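Local coordinates for protein dipicolinate synthase subunit B (Bacillus halodurans, PDB 3LQK) that probably takes part, as the flavoprotein-family B subunit of dipicolinate synthase, in making the dipicolinic acid of bacterial spores, at residues A[26-31]-A[36-41]. Numbering follows the deposited sequence.
Sequences PQMERL and AKVTPF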
# COMPACT_ATOMS: atom_id res chain seq x y z
N PRO A 26 35.59 4.15 -4.65
CA PRO A 26 36.30 5.35 -4.20
C PRO A 26 35.65 5.98 -2.96
O PRO A 26 36.36 6.63 -2.13
CB PRO A 26 36.21 6.28 -5.42
CG PRO A 26 36.04 5.34 -6.61
CD PRO A 26 35.21 4.22 -6.06
N GLN A 27 34.33 5.80 -2.80
CA GLN A 27 33.67 6.34 -1.60
C GLN A 27 33.94 5.46 -0.39
O GLN A 27 34.11 5.97 0.74
CB GLN A 27 32.17 6.50 -1.82
CG GLN A 27 31.82 7.43 -2.94
CD GLN A 27 32.56 8.75 -2.85
OE1 GLN A 27 32.69 9.35 -1.76
NE2 GLN A 27 33.07 9.20 -3.97
N MSE A 28 34.02 4.14 -0.62
CA MSE A 28 34.44 3.24 0.46
C MSE A 28 35.85 3.63 0.96
O MSE A 28 36.14 3.65 2.16
CB MSE A 28 34.43 1.79 -0.04
CG MSE A 28 34.68 0.80 1.05
SE MSE A 28 34.90 -1.04 0.47
CE MSE A 28 33.09 -1.35 -0.21
N GLU A 29 36.72 3.93 0.02
CA GLU A 29 38.07 4.34 0.32
C GLU A 29 38.11 5.67 1.12
O GLU A 29 38.83 5.77 2.13
CB GLU A 29 38.91 4.39 -0.97
CG GLU A 29 40.21 5.23 -0.80
CD GLU A 29 41.28 4.56 0.05
OE1 GLU A 29 41.15 3.34 0.29
OE2 GLU A 29 42.29 5.26 0.45
N ARG A 30 37.32 6.67 0.73
CA ARG A 30 37.21 7.90 1.53
C ARG A 30 36.77 7.66 2.96
O ARG A 30 37.23 8.34 3.88
CB ARG A 30 36.18 8.88 0.98
CG ARG A 30 36.68 9.89 0.07
CD ARG A 30 35.51 10.61 -0.61
NE ARG A 30 35.15 11.86 0.07
CZ ARG A 30 34.04 12.55 -0.19
NH1 ARG A 30 33.14 12.09 -1.08
NH2 ARG A 30 33.86 13.69 0.43
N LEU A 31 35.80 6.78 3.18
CA LEU A 31 35.38 6.53 4.55
C LEU A 31 36.55 6.00 5.37
O LEU A 31 36.72 6.42 6.48
CB LEU A 31 34.20 5.56 4.62
CG LEU A 31 32.89 5.91 3.94
CD1 LEU A 31 31.84 4.77 4.22
CD2 LEU A 31 32.47 7.28 4.49
N ALA A 36 36.89 5.58 9.36
CA ALA A 36 35.86 4.61 9.65
C ALA A 36 36.49 3.23 9.54
O ALA A 36 37.40 3.02 8.72
CB ALA A 36 34.69 4.73 8.67
N LYS A 37 36.01 2.31 10.35
CA LYS A 37 36.20 0.90 10.13
C LYS A 37 35.05 0.38 9.23
O LYS A 37 33.89 0.42 9.62
CB LYS A 37 36.15 0.17 11.47
CG LYS A 37 36.42 -1.33 11.31
CD LYS A 37 36.16 -2.19 12.62
CE LYS A 37 37.35 -2.27 13.58
NZ LYS A 37 36.99 -3.26 14.67
N VAL A 38 35.40 -0.04 8.01
CA VAL A 38 34.42 -0.37 7.01
C VAL A 38 34.38 -1.86 6.78
O VAL A 38 35.38 -2.48 6.36
CB VAL A 38 34.69 0.35 5.70
CG1 VAL A 38 33.54 0.10 4.73
CG2 VAL A 38 34.90 1.91 5.97
N THR A 39 33.19 -2.42 7.01
CA THR A 39 32.91 -3.80 6.70
C THR A 39 32.12 -3.94 5.41
O THR A 39 30.97 -3.47 5.36
CB THR A 39 32.14 -4.44 7.82
OG1 THR A 39 32.96 -4.41 8.99
CG2 THR A 39 31.77 -5.94 7.47
N PRO A 40 32.69 -4.60 4.39
CA PRO A 40 31.93 -4.82 3.15
C PRO A 40 30.93 -5.97 3.28
O PRO A 40 31.23 -7.02 3.91
CB PRO A 40 33.02 -5.14 2.11
CG PRO A 40 34.34 -4.97 2.85
CD PRO A 40 34.04 -5.17 4.28
N PHE A 41 29.75 -5.75 2.72
CA PHE A 41 28.70 -6.76 2.59
C PHE A 41 28.35 -6.97 1.11
O PHE A 41 28.25 -5.99 0.36
CB PHE A 41 27.43 -6.30 3.28
CG PHE A 41 27.47 -6.30 4.78
CD1 PHE A 41 26.66 -7.14 5.50
CD2 PHE A 41 28.23 -5.37 5.46
CE1 PHE A 41 26.66 -7.12 6.89
CE2 PHE A 41 28.27 -5.37 6.85
CZ PHE A 41 27.48 -6.25 7.56
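Val38 meets helix 26-31 with both of its methyl groups. Val38 CG1 lies 3.9 Å from Met28 CG. Val38 CG2 lies 4.0 Å from Leu31 CB. The valine therefore spans two side chains one helical turn apart. Its CG1 stands anti to the backbone N (chi1 -173°), which turns one methyl to each helix residue. Met28 is a selenomethionine. Its chain runs extended past CG and bends only at the last torsion (chi3 -66°). That bend places Met28 CE 4.4 Å from Pro40 CB, a looser touch. At the other end, the CB atoms of Leu31 and Ala36 pack 4.2 Å apart.

One backbone hydrogen bond joins the segments. Ala36 N donates to Leu31 O at 3.0 Å. The bond reaches back five residues across the C-terminal end of helix 25-33, a 6→1 spacing of the kind found in Schellman motifs.

The short helix and strand segments run roughly antiparallel (147°). Their axes come within 8.9 Å of each other. They are the second and third elements of the beta-alpha-beta unit formed with strand 9-13, which pairs in parallel with strand 37-41. Phe12 of strand 9-13 touches Met28, Leu31 and Val38 and extends the apolar layer. Ile66 of helix 58-66 also touches Met28, and Leu176 and Ile180 of helix 176-184 touch Leu31.

All five touching residues are buried. The side-chain contacts are all apolar, so burial holds the helix on the strand. The directional backbone bond ties the start of the strand segment to the end of the helix.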